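Local coordinates for protein aminotransferase class-III (Ochrobactrum anthropi, PDB 5GHG) that probably transfers amino groups between amines and carbonyl compounds as an omega-transaminase, working with a pyridoxal phosphate cofactor bound here in its pyridoxamine form, at residues B[209-214]-B[249-254]; B[145-150]-B[239-244]; B[39-42]-B[48-51]; B[404-409]-B[414-419]. The protein carries 1 engineered substitution. All blocks are in the same frame, centred on the assembly; numbering follows the deposited sequence.

In the fold
Contacts 1 and 2 belong to the cofactor-binding large domain of this fold type I enzyme and share helix 240-250; they touch through Ile211 and Ile145. Contact 2 is buried and polar, an arginine held between a tyrosine and the rim of the cofactor pocket, whereas contact 1, farther out, is apolar and partly exposed. Contacts 3 and 4 lie in the other sheet, where strands 49-52 and 414-419 run side by side and are joined by a probable hydrogen bond from Ile415 N to Ile51 O. Both are partly buried and reach toward the second subunit, but contact 3 rests on direct strand pairing, while contact 4 combines apolar packing, one backbone bond and two bridging waters.

Contact 1. Residues B[209-214]-B[249-254]; sequences QLIIAE and KRYDIL
Ile211, near the end of helix 196-214, packs against Tyr251 and Ile253, two residues of the Schellman motif that ends helix 240-250 in the large domain. From CB its two branches part. The methyl CG2 stands over one face of the Tyr251 ring, 4.0 Å from the ring centroid and 17° off the normal, a CH-pi contact shifted toward the CG side of the ring. The other branch runs beside the backbone N, with CG1 anti to the carbonyl carbon (chi1 -67°), and this carries it past the ring to the second isoleucine. CG1 lies 3.9 Å from Ile253 CD1, and the end methyl CD1 meets Ile253 CD1 tip to tip at 3.6 Å. A beta-branched residue suits this place because one side chain can cover an aromatic face and meet Ile253 beyond it.

The opposite face of the Tyr251 ring is covered by Arg250 CG, so the ring is held between two aliphatic groups. The hydroxyl is hydrogen-bonded to Glu208, which also forms a salt bridge with Arg250; Glu208 of helix 196-214 thereby links that helix to Tyr251 and Arg250 at the end of helix 240-250.

Asp252, with its positive phi, turns the chain out of the helix. Its N bonds Lys249 O at 3.2 Å, and Ile253 N returns to Leu248 O, which lets Tyr251 and Ile253 both face the neighbouring helix before strand 254-258 begins. Toward the surface, the Ile212 end methyl CD1 comes to 3.5 Å from Tyr251 OH.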
loop_
_atom_site.group_PDB
_atom_site.type_symbol
_atom_site.label_atom_id
_atom_site.label_comp_id
_atom_site.label_asym_id
_atom_site.label_seq_id
_atom_site.Cartn_x
_atom_site.Cartn_y
_atom_site.Cartn_z
ATOM N N GLN B 209 21.548 12.314 -23.790
ATOM C CA GLN B 209 21.635 11.345 -24.875
ATOM C C GLN B 209 20.477 10.360 -24.841
ATOM O O GLN B 209 19.946 9.978 -25.889
ATOM C CB GLN B 209 22.973 10.585 -24.824
ATOM C CG GLN B 209 24.157 11.467 -25.180
ATOM C CD GLN B 209 25.477 10.855 -24.726
ATOM O OE1 GLN B 209 25.600 9.631 -24.578
ATOM N NE2 GLN B 209 26.456 11.692 -24.500
ATOM N N LEU B 210 20.090 9.918 -23.648
ATOM C CA LEU B 210 18.917 9.058 -23.515
ATOM C C LEU B 210 17.648 9.782 -23.996
ATOM O O LEU B 210 16.850 9.220 -24.760
ATOM C CB LEU B 210 18.756 8.598 -22.061
ATOM C CG LEU B 210 17.553 7.706 -21.748
ATOM C CD1 LEU B 210 17.555 6.440 -22.569
ATOM C CD2 LEU B 210 17.493 7.344 -20.264
ATOM N N ILE B 211 17.452 11.019 -23.553
ATOM C CA ILE B 211 16.269 11.778 -23.932
ATOM C C ILE B 211 16.202 11.939 -25.457
ATOM O O ILE B 211 15.149 11.745 -26.082
ATOM C CB ILE B 211 16.244 13.135 -23.225
ATOM C CG1 ILE B 211 16.039 12.956 -21.708
ATOM C CG2 ILE B 211 15.187 14.079 -23.816
ATOM C CD1 ILE B 211 16.453 14.183 -20.897
ATOM N N ILE B 212 17.328 12.294 -26.070
ATOM C CA ILE B 212 17.345 12.463 -27.520
ATOM C C ILE B 212 17.059 11.153 -28.217
ATOM O O ILE B 212 16.251 11.102 -29.160
ATOM C CB ILE B 212 18.682 13.080 -27.966
ATOM C CG1 ILE B 212 18.681 14.568 -27.643
ATOM C CG2 ILE B 212 18.908 12.832 -29.466
ATOM C CD1 ILE B 212 20.064 15.217 -27.727
ATOM N N ALA B 213 17.681 10.064 -27.760
ATOM C CA ALA B 213 17.508 8.775 -28.426
ATOM C C ALA B 213 16.072 8.261 -28.292
ATOM O O ALA B 213 15.549 7.634 -29.205
ATOM C CB ALA B 213 18.486 7.742 -27.876
ATOM N N GLU B 214 15.439 8.486 -27.148
ATOM C CA GLU B 214 14.062 8.034 -26.969
ATOM C C GLU B 214 13.051 8.909 -27.716
ATOM O O GLU B 214 11.927 8.464 -27.950
ATOM C CB GLU B 214 13.724 7.990 -25.477
ATOM C CG GLU B 214 14.466 6.869 -24.719
ATOM C CD GLU B 214 14.017 5.483 -25.144
ATOM O OE1 GLU B 214 12.817 5.325 -25.500
ATOM O OE2 GLU B 214 14.856 4.547 -25.141
ATOM N N LYS B 249 14.932 20.950 -18.032
ATOM C CA LYS B 249 14.245 22.169 -18.414
ATOM C C LYS B 249 14.293 22.374 -19.930
ATOM O O LYS B 249 13.315 22.833 -20.535
ATOM C CB LYS B 249 14.857 23.357 -17.673
ATOM C CG LYS B 249 14.095 24.655 -17.831
ATOM C CD LYS B 249 14.512 25.646 -16.753
ATOM C CE LYS B 249 14.833 27.008 -17.342
ATOM N NZ LYS B 249 13.639 27.635 -17.968
ATOM N N ARG B 250 15.407 21.984 -20.552
ATOM C CA ARG B 250 15.580 22.125 -21.994
ATOM C C ARG B 250 14.538 21.346 -22.784
ATOM O O ARG B 250 14.185 21.736 -23.896
ATOM C CB ARG B 250 16.989 21.675 -22.380
ATOM C CG ARG B 250 17.320 21.728 -23.881
ATOM C CD ARG B 250 18.799 21.372 -24.096
ATOM N NE ARG B 250 19.650 22.217 -23.259
ATOM C CZ ARG B 250 20.721 21.814 -22.592
ATOM N NH1 ARG B 250 21.104 20.544 -22.641
ATOM N NH2 ARG B 250 21.404 22.683 -21.857
ATOM N N TYR B 251 14.033 20.244 -22.233
ATOM C CA TYR B 251 13.067 19.405 -22.937
ATOM C C TYR B 251 11.695 19.402 -22.282
ATOM O O TYR B 251 10.854 18.572 -22.633
ATOM C CB TYR B 251 13.622 17.982 -23.056
ATOM C CG TYR B 251 14.910 17.935 -23.820
ATOM C CD1 TYR B 251 14.925 18.043 -25.216
ATOM C CD2 TYR B 251 16.121 17.810 -23.157
ATOM C CE1 TYR B 251 16.115 18.007 -25.916
ATOM C CE2 TYR B 251 17.328 17.773 -23.841
ATOM C CZ TYR B 251 17.321 17.869 -25.221
ATOM O OH TYR B 251 18.511 17.826 -25.904
ATOM N N ASP B 252 11.459 20.301 -21.327
ATOM C CA ASP B 252 10.163 20.443 -20.659
ATOM C C ASP B 252 9.731 19.154 -19.970
ATOM O O ASP B 252 8.566 18.769 -20.026
ATOM C CB ASP B 252 9.082 20.908 -21.655
ATOM C CG ASP B 252 9.411 22.243 -22.300
ATOM O OD1 ASP B 252 10.012 23.110 -21.628
ATOM O OD2 ASP B 252 9.074 22.433 -23.486
ATOM N N ILE B 253 10.664 18.501 -19.294
ATOM C CA ILE B 253 10.393 17.244 -18.589
ATOM C C ILE B 253 10.132 17.559 -17.121
ATOM O O ILE B 253 10.896 18.307 -16.492
ATOM C CB ILE B 253 11.564 16.268 -18.753
ATOM C CG1 ILE B 253 11.729 15.904 -20.247
ATOM C CG2 ILE B 253 11.369 15.024 -17.864
ATOM C CD1 ILE B 253 13.070 15.274 -20.591
ATOM N N LEU B 254 9.072 16.988 -16.562
ATOM C CA LEU B 254 8.753 17.219 -15.149
ATOM C C LEU B 254 9.799 16.583 -14.235
ATOM O O LEU B 254 10.336 15.512 -14.524
ATOM C CB LEU B 254 7.376 16.651 -14.818
ATOM C CG LEU B 254 6.154 17.179 -15.556
ATOM C CD1 LEU B 254 4.947 16.320 -15.250
ATOM C CD2 LEU B 254 5.911 18.634 -15.166
#

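Contact 2. Residues B[145-150]-B[239-244]; sequences ISRKRG and TYWEKV
Arg147 brings its guanidinium up to the hydroxyl end of Tyr240, and the two side chains arrive from opposite directions. NH1 donates to Tyr240 OH over 3.1 Å with a nearly straight N-H...O angle of 161°, and the oxygen lies close to the guanidinium plane, as an arginine donor prefers. The two planes are turned only 30° apart, and NH1 also passes 3.4 Å from Tyr240 CE2. The chain reaches this position by a bend at chi3 (-62°), which leaves the methylene CD 3.3 Å from the same hydroxyl.

Trp241 closes in obliquely on the charged group, its CZ2 3.6 Å from Arg147 NH1. Tyr240 and Trp241 also support each other, Tyr240 CE2 sitting 3.7 Å above the centre of the indole. Large aromatic residues suit the site because they border the cationic group while the phenol accepts one of its N-H groups. The other arm, NH2, bonds the backbone oxygen of Glu225, a residue of the cofactor pocket, so the buried guanidinium is held through both terminal nitrogens. A methionine in place of Arg147 would probably leave the Tyr240 hydroxyl and the Glu225 carbonyl without the N-H donors that NH1 and NH2 supply, and Trp241 CZ2 without its charged neighbour.

Arg147 ends strand 143-147 and is the first residue of a type II turn that runs to Gly150; its side chain lies about 9 Å from the cofactor. Around it, strands 219-224 and 178-181 flank strand 143-147, while helix 240-250 packs over the sheet with helix 196-214 beside it.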
loop_
_atom_site.group_PDB
_atom_site.type_symbol
_atom_site.label_atom_id
_atom_site.label_comp_id
_atom_site.label_asym_id
_atom_site.label_seq_id
_atom_site.Cartn_x
_atom_site.Cartn_y
_atom_site.Cartn_z
ATOM N N ILE B 145 11.836 8.498 -16.604
ATOM C CA ILE B 145 13.232 8.157 -16.427
ATOM C C ILE B 145 13.523 8.078 -14.926
ATOM O O ILE B 145 13.311 9.043 -14.198
ATOM C CB ILE B 145 14.153 9.182 -17.101
ATOM C CG1 ILE B 145 13.868 9.221 -18.606
ATOM C CG2 ILE B 145 15.625 8.824 -16.868
ATOM C CD1 ILE B 145 14.607 10.326 -19.330
ATOM N N SER B 146 14.028 6.928 -14.487
ATOM C CA SER B 146 14.512 6.688 -13.142
ATOM C C SER B 146 16.006 6.413 -13.219
ATOM O O SER B 146 16.620 6.532 -14.284
ATOM C CB SER B 146 13.763 5.497 -12.518
ATOM O OG SER B 146 13.986 5.490 -11.122
ATOM N N ARG B 147 16.589 6.003 -12.114
ATOM C CA ARG B 147 18.034 5.787 -12.080
ATOM C C ARG B 147 18.385 4.424 -11.514
ATOM O O ARG B 147 17.707 3.916 -10.616
ATOM C CB ARG B 147 18.726 6.867 -11.246
ATOM C CG ARG B 147 18.500 8.251 -11.770
ATOM C CD ARG B 147 19.118 9.278 -10.879
ATOM N NE ARG B 147 18.519 9.264 -9.544
ATOM C CZ ARG B 147 18.864 10.113 -8.577
ATOM N NH1 ARG B 147 19.776 11.035 -8.829
ATOM N NH2 ARG B 147 18.310 10.034 -7.369
ATOM N N LYS B 148 19.450 3.842 -12.038
ATOM C CA LYS B 148 20.006 2.638 -11.434
ATOM C C LYS B 148 20.302 2.884 -9.958
ATOM O O LYS B 148 20.847 3.918 -9.583
ATOM C CB LYS B 148 21.276 2.213 -12.176
ATOM C CG LYS B 148 20.987 1.592 -13.534
ATOM C CD LYS B 148 22.302 1.177 -14.201
ATOM C CE LYS B 148 22.096 0.610 -15.590
ATOM N NZ LYS B 148 23.382 -0.010 -16.067
ATOM N N ARG B 149 19.925 1.924 -9.126
ATOM C CA ARG B 149 20.084 1.969 -7.671
ATOM C C ARG B 149 19.137 2.949 -6.993
ATOM O O ARG B 149 19.164 3.063 -5.769
ATOM C CB ARG B 149 21.543 2.265 -7.261
ATOM C CG ARG B 149 22.485 1.089 -7.557
ATOM C CD ARG B 149 23.976 1.403 -7.303
ATOM N NE ARG B 149 24.266 1.569 -5.875
ATOM C CZ ARG B 149 25.430 2.031 -5.390
ATOM N NH1 ARG B 149 25.604 2.150 -4.081
ATOM N NH2 ARG B 149 26.416 2.368 -6.219
ATOM N N GLY B 150 18.274 3.644 -7.741
ATOM C CA GLY B 150 17.185 4.360 -7.115
ATOM C C GLY B 150 16.179 3.407 -6.482
ATOM O O GLY B 150 16.074 2.239 -6.852
ATOM N N THR B 239 27.384 19.619 -8.380
ATOM C CA THR B 239 26.892 20.138 -9.646
ATOM C C THR B 239 25.944 19.178 -10.354
ATOM O O THR B 239 25.343 19.558 -11.365
ATOM C CB THR B 239 28.012 20.551 -10.639
ATOM O OG1 THR B 239 28.659 19.396 -11.191
ATOM C CG2 THR B 239 29.037 21.457 -9.946
ATOM N N TYR B 240 25.764 17.955 -9.850
ATOM C CA TYR B 240 24.882 17.001 -10.519
ATOM C C TYR B 240 23.472 17.559 -10.689
ATOM O O TYR B 240 22.925 17.587 -11.802
ATOM C CB TYR B 240 24.824 15.697 -9.719
ATOM C CG TYR B 240 23.790 14.709 -10.215
ATOM C CD1 TYR B 240 24.082 13.840 -11.266
ATOM C CD2 TYR B 240 22.534 14.626 -9.619
ATOM C CE1 TYR B 240 23.172 12.911 -11.696
ATOM C CE2 TYR B 240 21.597 13.674 -10.042
ATOM C CZ TYR B 240 21.917 12.827 -11.080
ATOM O OH TYR B 240 21.020 11.883 -11.545
ATOM N N TRP B 241 22.849 17.978 -9.598
ATOM C CA TRP B 241 21.456 18.377 -9.689
ATOM C C TRP B 241 21.267 19.642 -10.517
ATOM O O TRP B 241 20.248 19.796 -11.205
ATOM C CB TRP B 241 20.838 18.512 -8.298
ATOM C CG TRP B 241 20.369 17.169 -7.774
ATOM C CD1 TRP B 241 20.869 16.470 -6.716
ATOM C CD2 TRP B 241 19.326 16.358 -8.332
ATOM N NE1 TRP B 241 20.193 15.282 -6.568
ATOM C CE2 TRP B 241 19.242 15.190 -7.551
ATOM C CE3 TRP B 241 18.458 16.511 -9.413
ATOM C CZ2 TRP B 241 18.304 14.176 -7.809
ATOM C CZ3 TRP B 241 17.511 15.493 -9.662
ATOM C CH2 TRP B 241 17.462 14.351 -8.875
ATOM N N GLU B 242 22.241 20.548 -10.491
ATOM C CA GLU B 242 22.174 21.731 -11.344
ATOM C C GLU B 242 22.233 21.339 -12.822
ATOM O O GLU B 242 21.415 21.782 -13.626
ATOM C CB GLU B 242 23.301 22.700 -10.993
ATOM C CG GLU B 242 23.424 23.870 -11.929
ATOM C CD GLU B 242 24.681 24.706 -11.681
ATOM O OE1 GLU B 242 25.065 25.480 -12.580
ATOM O OE2 GLU B 242 25.277 24.596 -10.590
ATOM N N LYS B 243 23.183 20.477 -13.180
ATOM C CA LYS B 243 23.324 20.064 -14.568
ATOM C C LYS B 243 22.161 19.207 -15.027
ATOM O O LYS B 243 21.703 19.342 -16.166
ATOM C CB LYS B 243 24.659 19.352 -14.769
ATOM C CG LYS B 243 25.856 20.233 -14.429
ATOM C CD LYS B 243 27.177 19.459 -14.381
ATOM C CE LYS B 243 28.365 20.436 -14.213
ATOM N NZ LYS B 243 29.629 19.754 -13.822
ATOM N N VAL B 244 21.649 18.327 -14.158
ATOM C CA VAL B 244 20.485 17.519 -14.532
ATOM C C VAL B 244 19.277 18.421 -14.792
ATOM O O VAL B 244 18.562 18.261 -15.801
ATOM C CB VAL B 244 20.181 16.450 -13.465
ATOM C CG1 VAL B 244 18.782 15.821 -13.682
ATOM C CG2 VAL B 244 21.241 15.365 -13.512
#

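Contact 3. Residues B[39-42]-B[48-51]; sequences GIYV and KRYI
Val42 O takes the N-H of Tyr50 at 2.9 Å, and Arg49 CA adds a weaker CA-H...O contact to the same oxygen at 3.3 Å. In return Val42 N donates to Tyr50 O over 3.0 Å, so these two residues form a hydrogen-bonded antiparallel pair in the beta hairpin of strands 41-44 and 49-52. Next to it, Tyr41 and Ile51 make the non-hydrogen-bonded pair, with Tyr41 CA 3.1 Å from Tyr50 O.

On the Tyr41 side of the sheet, the tyrosine and Ile51 lie alongside each other, and Tyr41 CE1 meets Ile51 CG1 at 3.7 Å. Ile40 CG1 covers the centre of one face of the Tyr41 ring, and Ile40 CD1 lies 3.9 Å from Ile51 CG2, the two isoleucines running the same way. Arg49 crosses toward the ring with a bend at chi3 (64°), which lays its guanidinium face against Tyr41 CB, and NH1 also pairs with Asp38. An aromatic residue suits the edge between core and solvent: the ring shields Ile51, while its hydroxyl bonds Gln435 of helix 433-455. With an alanine here, Gln435 would probably lose its hydroxyl partner, and Ile51 CG1 and Arg49 NH1 the ring they lie against.

On the other side, Val42 packs on Tyr83 of the second subunit, and the hydroxyl OH of Tyr50 bonds Asp44 OD2 at the end of strand 41-44.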
loop_
_atom_site.group_PDB
_atom_site.type_symbol
_atom_site.label_atom_id
_atom_site.label_comp_id
_atom_site.label_asym_id
_atom_site.label_seq_id
_atom_site.Cartn_x
_atom_site.Cartn_y
_atom_site.Cartn_z
ATOM N N GLY B 39 12.799 5.926 23.072
ATOM C CA GLY B 39 13.677 6.919 22.472
ATOM C C GLY B 39 14.374 6.353 21.244
ATOM O O GLY B 39 13.723 5.860 20.308
ATOM N N ILE B 40 15.706 6.402 21.217
ATOM C CA ILE B 40 16.429 5.861 20.069
ATOM C C ILE B 40 16.647 4.354 20.170
ATOM O O ILE B 40 17.248 3.774 19.259
ATOM C CB ILE B 40 17.807 6.514 19.845
ATOM C CG1 ILE B 40 18.796 6.124 20.949
ATOM C CG2 ILE B 40 17.658 8.043 19.704
ATOM C CD1 ILE B 40 20.265 6.465 20.597
ATOM N N TYR B 41 16.171 3.718 21.238
ATOM C CA TYR B 41 16.445 2.314 21.510
ATOM C C TYR B 41 15.227 1.435 21.254
ATOM O O TYR B 41 14.078 1.865 21.401
ATOM C CB TYR B 41 16.885 2.095 22.970
ATOM C CG TYR B 41 17.994 3.026 23.435
ATOM C CD1 TYR B 41 19.331 2.724 23.199
ATOM C CD2 TYR B 41 17.695 4.185 24.134
ATOM C CE1 TYR B 41 20.357 3.589 23.632
ATOM C CE2 TYR B 41 18.700 5.057 24.561
ATOM C CZ TYR B 41 20.024 4.751 24.311
ATOM O OH TYR B 41 21.005 5.629 24.744
ATOM N N VAL B 42 15.490 0.184 20.898
ATOM C CA VAL B 42 14.494 -0.860 20.895
ATOM C C VAL B 42 15.043 -2.019 21.711
ATOM O O VAL B 42 16.252 -2.152 21.918
ATOM C CB VAL B 42 14.108 -1.346 19.476
ATOM C CG1 VAL B 42 13.420 -0.236 18.690
ATOM C CG2 VAL B 42 15.307 -1.851 18.727
ATOM N N LYS B 48 17.381 -7.763 25.291
ATOM C CA LYS B 48 18.554 -7.032 24.816
ATOM C C LYS B 48 18.129 -5.706 24.201
ATOM O O LYS B 48 17.147 -5.649 23.448
ATOM C CB LYS B 48 19.321 -7.858 23.797
ATOM C CG LYS B 48 20.050 -9.066 24.380
ATOM C CD LYS B 48 20.766 -9.837 23.260
ATOM C CE LYS B 48 21.336 -8.893 22.178
ATOM N NZ LYS B 48 22.462 -8.019 22.646
ATOM N N ARG B 49 18.880 -4.645 24.509
ATOM C CA ARG B 49 18.607 -3.308 23.988
ATOM C C ARG B 49 19.611 -2.911 22.912
ATOM O O ARG B 49 20.782 -3.288 22.957
ATOM C CB ARG B 49 18.604 -2.275 25.112
ATOM C CG ARG B 49 17.396 -2.443 26.034
ATOM C CD ARG B 49 17.552 -1.650 27.326
ATOM N NE ARG B 49 17.611 -0.211 27.087
ATOM C CZ ARG B 49 16.550 0.561 26.885
ATOM N NH1 ARG B 49 16.703 1.867 26.704
ATOM N NH2 ARG B 49 15.343 0.033 26.850
ATOM N N TYR B 50 19.137 -2.145 21.931
ATOM C CA TYR B 50 19.947 -1.712 20.798
ATOM C C TYR B 50 19.669 -0.257 20.479
ATOM O O TYR B 50 18.523 0.198 20.582
ATOM C CB TYR B 50 19.625 -2.505 19.529
ATOM C CG TYR B 50 19.588 -4.000 19.690
ATOM C CD1 TYR B 50 18.456 -4.635 20.200
ATOM C CD2 TYR B 50 20.680 -4.776 19.326
ATOM C CE1 TYR B 50 18.414 -6.013 20.340
ATOM C CE2 TYR B 50 20.650 -6.156 19.465
ATOM C CZ TYR B 50 19.512 -6.765 19.965
ATOM O OH TYR B 50 19.475 -8.120 20.099
ATOM N N ILE B 51 20.705 0.458 20.053
ATOM C CA ILE B 51 20.502 1.715 19.352
ATOM C C ILE B 51 19.921 1.387 17.971
ATOM O O ILE B 51 20.512 0.618 17.211
ATOM C CB ILE B 51 21.808 2.499 19.212
ATOM C CG1 ILE B 51 22.305 2.970 20.575
ATOM C CG2 ILE B 51 21.624 3.667 18.211
ATOM C CD1 ILE B 51 23.673 3.659 20.531
#

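Contact 4. Residues B[404-409]-B[414-419]; sequences KANAVL and VISRAM
Where helix 400-411 turns back into strand 414-419 of the small domain, Asn406 and Leu409 face Val414 and Ser416. The two ends meet directly at one backbone bond, Val414 N to Leu409 O, 3.1 Å long.

Farther along, water carries the polar links. One water lies 2.9 Å from Asn406 OD1 and accepts the N-H of Ser416 at 2.8 Å, with Val414 O also in bonding range. A second accepts from Asn406 ND2 and donates to Ser416 O at 2.6 Å. An asparagine suits this place: with CG anti to the backbone N (chi1 -162°), its amide reaches out over the strand, and each end addresses its own water. Direct packing remains, Asn406 OD1 lying 3.4 Å from Ser416 CB.

Leu409 supplies the apolar half. Its CD1 rests 3.7 Å from Val414 CB, and CD2 3.6 Å from Ser416 CB, while Ser416 OG turns to Ala424 O on the next strand. The CB of Arg417 is directed away from the helix, and its NH1 is hydrogen-bonded to Ser87 OG of the second subunit. This helix-to-strand connection belongs to the small domain of fold type I, class-III aminotransferases, where helices pack on a mainly antiparallel sheet.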
loop_
_atom_site.group_PDB
_atom_site.type_symbol
_atom_site.label_atom_id
_atom_site.label_comp_id
_atom_site.label_asym_id
_atom_site.label_seq_id
_atom_site.Cartn_x
_atom_site.Cartn_y
_atom_site.Cartn_z
ATOM N N LYS B 404 28.840 -9.563 7.518
ATOM C CA LYS B 404 29.702 -9.901 8.641
ATOM C C LYS B 404 29.788 -8.763 9.645
ATOM O O LYS B 404 29.598 -8.966 10.856
ATOM C CB LYS B 404 31.094 -10.276 8.125
ATOM C CG LYS B 404 32.066 -10.831 9.157
ATOM C CD LYS B 404 33.344 -11.312 8.447
ATOM C CE LYS B 404 34.417 -11.794 9.426
ATOM N NZ LYS B 404 34.026 -13.079 10.040
ATOM N N ALA B 405 30.046 -7.546 9.163
ATOM C CA ALA B 405 30.241 -6.413 10.070
ATOM C C ALA B 405 28.919 -5.998 10.734
ATOM O O ALA B 405 28.903 -5.642 11.916
ATOM C CB ALA B 405 30.870 -5.243 9.318
ATOM N N ASN B 406 27.812 -6.069 9.994
ATOM C CA ASN B 406 26.508 -5.714 10.540
ATOM C C ASN B 406 26.127 -6.636 11.700
ATOM O O ASN B 406 25.564 -6.191 12.696
ATOM C CB ASN B 406 25.456 -5.786 9.441
ATOM C CG ASN B 406 24.169 -5.035 9.791
ATOM O OD1 ASN B 406 24.214 -3.970 10.386
ATOM N ND2 ASN B 406 23.046 -5.577 9.394
ATOM N N ALA B 407 26.433 -7.931 11.572
ATOM C CA ALA B 407 26.158 -8.871 12.659
ATOM C C ALA B 407 26.975 -8.542 13.909
ATOM O O ALA B 407 26.468 -8.622 15.034
ATOM C CB ALA B 407 26.426 -10.300 12.195
ATOM N N VAL B 408 28.245 -8.179 13.731
ATOM C CA VAL B 408 29.072 -7.805 14.872
ATOM C C VAL B 408 28.567 -6.508 15.500
ATOM O O VAL B 408 28.499 -6.374 16.724
ATOM C CB VAL B 408 30.548 -7.682 14.454
ATOM C CG1 VAL B 408 31.358 -7.059 15.597
ATOM C CG2 VAL B 408 31.104 -9.032 14.100
ATOM N N LEU B 409 28.194 -5.539 14.666
ATOM C CA LEU B 409 27.665 -4.293 15.193
ATOM C C LEU B 409 26.396 -4.540 16.023
ATOM O O LEU B 409 26.205 -3.914 17.076
ATOM C CB LEU B 409 27.388 -3.323 14.048
ATOM C CG LEU B 409 27.029 -1.882 14.324
ATOM C CD1 LEU B 409 28.046 -1.208 15.220
ATOM C CD2 LEU B 409 26.915 -1.121 13.000
ATOM N N VAL B 414 24.043 -2.122 18.354
ATOM C CA VAL B 414 23.699 -1.107 17.372
ATOM C C VAL B 414 23.082 -1.819 16.166
ATOM O O VAL B 414 23.691 -2.737 15.602
ATOM C CB VAL B 414 24.931 -0.283 16.942
ATOM C CG1 VAL B 414 24.584 0.659 15.792
ATOM C CG2 VAL B 414 25.516 0.504 18.120
ATOM N N ILE B 415 21.888 -1.390 15.772
ATOM C CA ILE B 415 21.208 -1.934 14.602
ATOM C C ILE B 415 21.505 -0.999 13.430
ATOM O O ILE B 415 21.046 0.155 13.395
ATOM C CB ILE B 415 19.699 -2.081 14.834
ATOM C CG1 ILE B 415 19.436 -3.164 15.876
ATOM C CG2 ILE B 415 18.972 -2.396 13.526
ATOM C CD1 ILE B 415 18.004 -3.215 16.359
ATOM N N SER B 416 22.295 -1.481 12.478
ATOM C CA SER B 416 22.495 -0.789 11.219
ATOM C C SER B 416 21.738 -1.567 10.138
ATOM O O SER B 416 20.873 -2.399 10.443
ATOM C CB SER B 416 24.002 -0.655 10.947
ATOM O OG SER B 416 24.272 -0.079 9.679
ATOM N N ARG B 417 22.048 -1.283 8.881
ATOM C CA ARG B 417 21.486 -2.013 7.750
ATOM C C ARG B 417 22.605 -2.199 6.740
ATOM O O ARG B 417 23.312 -1.244 6.417
ATOM C CB ARG B 417 20.316 -1.233 7.116
ATOM C CG ARG B 417 19.567 -1.990 6.024
ATOM C CD ARG B 417 18.104 -1.532 5.979
ATOM N NE ARG B 417 17.260 -2.432 5.197
ATOM C CZ ARG B 417 16.658 -3.519 5.680
ATOM N NH1 ARG B 417 15.927 -4.277 4.873
ATOM N NH2 ARG B 417 16.788 -3.849 6.963
ATOM N N ALA B 418 22.802 -3.424 6.285
ATOM C CA ALA B 418 23.832 -3.714 5.300
ATOM C C ALA B 418 23.182 -3.620 3.928
ATOM O O ALA B 418 22.293 -4.422 3.595
ATOM C CB ALA B 418 24.443 -5.098 5.515
ATOM N N MET B 419 23.608 -2.649 3.139
ATOM C CA MET B 419 23.173 -2.552 1.746
ATOM C C MET B 419 24.362 -3.025 0.921
ATOM O O MET B 419 25.278 -2.254 0.598
ATOM C CB MET B 419 22.749 -1.125 1.431
ATOM C CG MET B 419 21.780 -0.598 2.493
ATOM S SD MET B 419 21.569 1.187 2.509
ATOM C CE MET B 419 19.913 1.284 1.925
HETATM O O HOH W 1 23.510 -3.863 13.148
HETATM O O HOH W 2 20.362 -4.910 10.464
#